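Local coordinates for protein 2-aminomuconate 6-semialdehyde dehydrogenase (Burkholderia cenocepacia, PDB 4U3W) that probably oxidises 2-aminomuconate 6-semialdehyde to 2-aminomuconate with a nicotinamide dinucleotide cofactor, as a tetrameric member of the aldehyde dehydrogenase family, at residues G94-F99 / N128-A133; T180-P185 / S270-G275. All coordinates share one frame; numbering follows the deposited sequence.

Contact 1: G94-F99 / N128-A133; sequences GIEARF and NFRTFA
Ile95 and Phe129 make the apolar half of this contact between two helices, and Glu96 and Arg130 make the polar half beside it. Ile95 reaches across with its longest branch: CG1 stands anti to the carbonyl carbon, and chi2 of 168° carries the chain straight on, delivering the terminal methyl CD1 to the Phe129 ring, 3.9 Å from CE2. The methyl arrives obliquely, and the two side chains run at about a right angle.

One residue further along each segment, the partners become charged. Glu96 is deposited in two conformers; in the one described, chi1 lies off the staggered values at -128° and the chain extends beyond CG. Its OE1 forms a salt bridge with Arg130 NH2; at 2.5 Å this is unusually short and, given the two conformers, its exact length is doubtful. The carboxylate comes at the guanidinium edge, their planes 31° apart. In this conformer a water at the same NE/NH2 edge bridges the two groups, donating to Glu96 OE2 (2.6 Å) and accepting from Arg130 NE (2.6 Å). Within helix 81-96, Asp93 forms a salt bridge with Arg130 NH2 and His89 a hydrogen bond with NH1, two further anchors that would help fix the guanidinium.

Helix 81-96 thus lies against helix 114-138, and Phe129 also packs on Leu88 and Ile91 of the former while touching Thr180 and Ala184 of helix 175-188.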
loop_
_atom_site.group_PDB
_atom_site.type_symbol
_atom_site.label_atom_id
_atom_site.label_comp_id
_atom_site.label_asym_id
_atom_site.label_seq_id
_atom_site.Cartn_x
_atom_site.Cartn_y
_atom_site.Cartn_z
ATOM N N GLY A 94 -27.687 17.649 2.085
ATOM C CA GLY A 94 -29.124 17.602 2.360
ATOM C C GLY A 94 -29.456 17.391 3.832
ATOM O O GLY A 94 -30.472 17.909 4.336
ATOM N N ILE A 95 -28.620 16.628 4.522
ATOM C CA ILE A 95 -28.789 16.421 5.966
ATOM C C ILE A 95 -28.449 17.739 6.694
ATOM O O ILE A 95 -29.198 18.213 7.550
ATOM C CB ILE A 95 -27.872 15.290 6.483
ATOM C CG1 ILE A 95 -28.192 13.937 5.801
ATOM C CG2 ILE A 95 -28.061 15.102 7.975
ATOM C CD1 ILE A 95 -27.077 12.852 6.074
ATOM N N GLU A 96 -27.302 18.312 6.338
ATOM C CA GLU A 96 -26.851 19.612 6.867
ATOM C C GLU A 96 -27.948 20.672 6.739
ATOM O O GLU A 96 -28.184 21.438 7.644
ATOM C CB GLU A 96 -25.586 20.068 6.112
ATOM C CG GLU A 96 -24.372 20.464 6.962
ATOM C CD GLU A 96 -23.046 20.330 6.180
ATOM O OE1 GLU A 96 -23.053 20.529 4.945
ATOM O OE2 GLU A 96 -21.998 20.003 6.793
ATOM N N ALA A 97 -28.606 20.710 5.580
ATOM C CA ALA A 97 -29.702 21.661 5.313
ATOM C C ALA A 97 -30.913 21.438 6.233
ATOM O O ALA A 97 -31.769 22.317 6.407
ATOM C CB ALA A 97 -30.128 21.564 3.816
ATOM N N ARG A 98 -31.011 20.252 6.816
ATOM C CA ARG A 98 -32.073 19.977 7.758
ATOM C C ARG A 98 -31.518 19.582 9.127
ATOM O O ARG A 98 -32.106 18.756 9.815
ATOM C CB ARG A 98 -32.998 18.874 7.203
ATOM C CG ARG A 98 -33.682 19.274 5.868
ATOM C CD ARG A 98 -34.572 18.171 5.325
ATOM N NE ARG A 98 -35.762 17.966 6.161
ATOM C CZ ARG A 98 -36.643 17.011 5.886
ATOM N NH1 ARG A 98 -36.406 16.249 4.842
ATOM N NH2 ARG A 98 -37.698 16.795 6.645
ATOM N N PHE A 99 -30.383 20.177 9.512
ATOM C CA PHE A 99 -29.634 19.702 10.672
ATOM C C PHE A 99 -30.482 19.705 11.932
ATOM O O PHE A 99 -30.528 18.697 12.661
ATOM C CB PHE A 99 -28.342 20.545 10.848
ATOM C CG PHE A 99 -27.418 20.050 11.949
ATOM C CD1 PHE A 99 -27.601 20.452 13.264
ATOM C CD2 PHE A 99 -26.302 19.273 11.650
ATOM C CE1 PHE A 99 -26.707 20.038 14.286
ATOM C CE2 PHE A 99 -25.407 18.850 12.673
ATOM C CZ PHE A 99 -25.625 19.211 13.973
ATOM N N ASN A 128 -19.668 10.729 8.006
ATOM C CA ASN A 128 -19.571 9.396 7.393
ATOM C C ASN A 128 -19.727 9.487 5.887
ATOM O O ASN A 128 -18.951 8.860 5.154
ATOM C CB ASN A 128 -20.629 8.431 7.930
ATOM C CG ASN A 128 -20.268 7.871 9.305
ATOM O OD1 ASN A 128 -19.090 7.774 9.650
ATOM N ND2 ASN A 128 -21.294 7.544 10.121
ATOM N N PHE A 129 -20.713 10.275 5.433
ATOM C CA PHE A 129 -20.917 10.413 3.980
ATOM C C PHE A 129 -19.700 11.115 3.318
ATOM O O PHE A 129 -19.214 10.632 2.284
ATOM C CB PHE A 129 -22.218 11.157 3.676
ATOM C CG PHE A 129 -23.443 10.268 3.810
ATOM C CD1 PHE A 129 -23.778 9.366 2.813
ATOM C CD2 PHE A 129 -24.217 10.309 4.960
ATOM C CE1 PHE A 129 -24.889 8.520 2.967
ATOM C CE2 PHE A 129 -25.351 9.465 5.084
ATOM C CZ PHE A 129 -25.653 8.586 4.088
ATOM N N ARG A 130 -19.179 12.187 3.940
ATOM C CA ARG A 130 -18.063 12.941 3.317
ATOM C C ARG A 130 -16.789 12.115 3.306
ATOM O O ARG A 130 -16.003 12.154 2.345
ATOM C CB ARG A 130 -17.818 14.277 4.046
ATOM C CG ARG A 130 -19.091 15.116 4.096
ATOM C CD ARG A 130 -18.795 16.581 3.904
ATOM N NE ARG A 130 -19.908 17.428 4.275
ATOM C CZ ARG A 130 -20.790 17.908 3.404
ATOM N NH1 ARG A 130 -20.690 17.600 2.094
ATOM N NH2 ARG A 130 -21.755 18.717 3.835
ATOM N N THR A 131 -16.591 11.350 4.372
ATOM C CA THR A 131 -15.409 10.527 4.468
ATOM C C THR A 131 -15.326 9.460 3.409
ATOM O O THR A 131 -14.301 9.285 2.748
ATOM C CB THR A 131 -15.332 9.863 5.849
ATOM O OG1 THR A 131 -14.984 10.867 6.783
ATOM C CG2 THR A 131 -14.243 8.779 5.876
ATOM N N PHE A 132 -16.391 8.691 3.251
ATOM C CA PHE A 132 -16.344 7.659 2.251
ATOM C C PHE A 132 -16.428 8.219 0.851
ATOM O O PHE A 132 -15.947 7.582 -0.073
ATOM C CB PHE A 132 -17.453 6.601 2.488
ATOM C CG PHE A 132 -17.147 5.708 3.669
ATOM C CD1 PHE A 132 -16.130 4.770 3.583
ATOM C CD2 PHE A 132 -17.774 5.901 4.884
ATOM C CE1 PHE A 132 -15.792 3.982 4.699
ATOM C CE2 PHE A 132 -17.445 5.126 5.993
ATOM C CZ PHE A 132 -16.462 4.159 5.887
ATOM N N ALA A 133 -17.018 9.386 0.670
ATOM C CA ALA A 133 -16.929 10.033 -0.649
ATOM C C ALA A 133 -15.463 10.296 -0.988
ATOM O O ALA A 133 -15.012 9.965 -2.065
ATOM C CB ALA A 133 -17.738 11.309 -0.690
HETATM O O HOH W 1 -19.927 18.525 6.601
#

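Contact 2: T180-P185 / S270-G275; sequences TWKVAP and SFELGG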
loop_
_atom_site.group_PDB
_atom_site.type_symbol
_atom_site.label_atom_id
_atom_site.label_comp_id
_atom_site.label_asym_id
_atom_site.label_seq_id
_atom_site.Cartn_x
_atom_site.Cartn_y
_atom_site.Cartn_z
ATOM N N THR A 180 -25.685 5.396 9.114
ATOM C CA THR A 180 -24.888 5.974 8.035
ATOM C C THR A 180 -23.486 5.365 7.918
ATOM O O THR A 180 -22.898 5.372 6.827
ATOM C CB THR A 180 -24.720 7.488 8.203
ATOM O OG1 THR A 180 -24.069 7.748 9.455
ATOM C CG2 THR A 180 -26.097 8.173 8.158
ATOM N N TRP A 181 -22.954 4.875 9.038
ATOM C CA TRP A 181 -21.699 4.168 9.059
ATOM C C TRP A 181 -21.735 2.985 8.054
ATOM O O TRP A 181 -20.705 2.647 7.455
ATOM C CB TRP A 181 -21.442 3.682 10.485
ATOM C CG TRP A 181 -20.292 2.765 10.669
ATOM C CD1 TRP A 181 -20.336 1.479 11.168
ATOM C CD2 TRP A 181 -18.901 3.042 10.400
ATOM N NE1 TRP A 181 -19.062 0.951 11.216
ATOM C CE2 TRP A 181 -18.167 1.875 10.736
ATOM C CE3 TRP A 181 -18.216 4.146 9.884
ATOM C CZ2 TRP A 181 -16.768 1.792 10.600
ATOM C CZ3 TRP A 181 -16.817 4.064 9.734
ATOM C CH2 TRP A 181 -16.112 2.888 10.089
ATOM N N LYS A 182 -22.926 2.394 7.849
ATOM C CA LYS A 182 -23.097 1.310 6.859
ATOM C C LYS A 182 -23.639 1.803 5.513
ATOM O O LYS A 182 -23.160 1.374 4.430
ATOM C CB LYS A 182 -24.070 0.219 7.396
ATOM C CG LYS A 182 -23.723 -0.310 8.775
ATOM C CD LYS A 182 -22.268 -0.776 8.815
ATOM C CE LYS A 182 -21.904 -1.440 10.164
ATOM N NZ LYS A 182 -22.960 -2.521 10.433
ATOM N N VAL A 183 -24.626 2.691 5.548
ATOM C CA VAL A 183 -25.217 3.154 4.285
ATOM C C VAL A 183 -24.158 3.868 3.406
ATOM O O VAL A 183 -24.078 3.640 2.186
ATOM C CB VAL A 183 -26.413 4.122 4.553
ATOM C CG1 VAL A 183 -27.012 4.709 3.241
ATOM C CG2 VAL A 183 -27.516 3.401 5.338
ATOM N N ALA A 184 -23.297 4.685 4.022
ATOM C CA ALA A 184 -22.364 5.468 3.196
ATOM C C ALA A 184 -21.327 4.606 2.433
ATOM O O ALA A 184 -21.200 4.784 1.229
ATOM C CB ALA A 184 -21.663 6.591 4.049
ATOM N N PRO A 185 -20.594 3.686 3.102
ATOM C CA PRO A 185 -19.692 2.852 2.298
ATOM C C PRO A 185 -20.476 1.954 1.332
ATOM O O PRO A 185 -19.990 1.706 0.217
ATOM C CB PRO A 185 -18.907 2.014 3.356
ATOM C CG PRO A 185 -19.810 2.031 4.576
ATOM C CD PRO A 185 -20.406 3.439 4.544
ATOM N N SER A 270 -20.952 -8.938 7.654
ATOM C CA SER A 270 -20.091 -8.091 8.477
ATOM C C SER A 270 -20.799 -7.792 9.795
ATOM O O SER A 270 -21.880 -7.180 9.814
ATOM C CB SER A 270 -19.717 -6.789 7.731
ATOM O OG SER A 270 -18.773 -5.985 8.499
ATOM N N PHE A 271 -20.187 -8.193 10.909
ATOM C CA PHE A 271 -20.850 -8.077 12.225
ATOM C C PHE A 271 -20.075 -7.237 13.231
ATOM O O PHE A 271 -18.885 -7.428 13.391
ATOM C CB PHE A 271 -21.056 -9.464 12.868
ATOM C CG PHE A 271 -21.973 -10.357 12.123
ATOM C CD1 PHE A 271 -23.005 -9.850 11.340
ATOM C CD2 PHE A 271 -21.795 -11.734 12.204
ATOM C CE1 PHE A 271 -23.871 -10.733 10.665
ATOM C CE2 PHE A 271 -22.648 -12.619 11.531
ATOM C CZ PHE A 271 -23.688 -12.110 10.751
ATOM N N GLU A 272 -20.757 -6.332 13.920
ATOM C CA GLU A 272 -20.182 -5.637 15.058
ATOM C C GLU A 272 -21.105 -5.943 16.245
ATOM O O GLU A 272 -22.262 -5.484 16.263
ATOM C CB GLU A 272 -20.094 -4.137 14.792
ATOM C CG GLU A 272 -19.135 -3.792 13.635
ATOM C CD GLU A 272 -19.427 -2.426 12.967
ATOM O OE1 GLU A 272 -20.415 -1.735 13.359
ATOM O OE2 GLU A 272 -18.634 -2.019 12.077
ATOM N N LEU A 273 -20.637 -6.763 17.190
ATOM C CA LEU A 273 -21.581 -7.424 18.103
ATOM C C LEU A 273 -21.343 -6.948 19.565
ATOM O O LEU A 273 -20.955 -5.783 19.786
ATOM C CB LEU A 273 -21.480 -8.940 17.967
ATOM C CG LEU A 273 -21.729 -9.491 16.527
ATOM C CD1 LEU A 273 -21.545 -10.991 16.450
ATOM C CD2 LEU A 273 -23.108 -9.103 15.996
ATOM N N GLY A 274 -21.590 -7.811 20.555
ATOM C CA GLY A 274 -21.519 -7.342 21.943
ATOM C C GLY A 274 -20.103 -7.156 22.460
ATOM O O GLY A 274 -19.118 -7.483 21.768
ATOM N N GLY A 275 -19.983 -6.591 23.669
ATOM C CA GLY A 275 -18.698 -6.532 24.333
ATOM C C GLY A 275 -18.891 -6.496 25.864
ATOM O O GLY A 275 -19.985 -6.188 26.361
HETATM O O HOH W 2 -20.800 -4.587 10.806
#
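Trp181 extends its indole from helix 175-188 to the carboxylate of Glu272 on strand 268-272, illustrating how a helix can steady an acidic side chain through a neutral donor. With CG anti to the backbone N (chi1 172°), the ring is swung so that NE1 donates to Glu272 OE2 at 3.1 Å. The bond is nearly straight, 170° at the hydrogen, lies in the indole plane and uses the syn lone pair of OE2. Ring and carboxylate are only 30° from coplanar, so the indole edge meets the acid almost flat.

Lys182, next in the helix, bends at chi2 and chi4 as it reaches toward the strand and slides past Glu272 in the opposite direction. Of the lysine atoms, CE comes closest, 3.5 Å from Glu272 OE1, whereas the salt bridge from NZ to that oxygen is long at 4.0 Å. The ammonium has stronger partners in Thr247 and Thr249; the hydroxyl of Thr249 is also hydrogen-bonded to Glu272 OE1. A water accepts from Lys182 NZ at 3.0 Å and makes a weak bond to Ser270 O.

Glu272-Gly275 spells the Glu-Leu-Gly-Gly signature of aldehyde dehydrogenases, whose glutamate is a general base in well-studied relatives, with Glu272 probably its counterpart. Strand 268-272 runs between parallel strand 245-249 and antiparallel 481-482, with Phe271 turned from the helix onto helix 252-261 and Val266 of the second subunit.

Contact 1 and contact 2 follow one another along the chain, 94-99 with 128-133 before 180-185 with 270-275, and their centres lie about 18 Å apart. They are joined through helices 114-138 and 175-188, which touch directly: Asn128 ND2 probably hydrogen-bonds Thr180 OG1 at 2.9 Å, and Phe132 packs on Pro185. The resulting chain of packing runs from helix 81-96, through these two helices, to strand 268-272 of the mixed sheet that also holds strand 245-249. Contact 1 is partly buried, 18 Å from the chain centre, whereas contact 2 is buried, 6 Å from it. The packing thus leads inward from helix 81-96 to the buried strand that ends at Glu272, where the family motif begins.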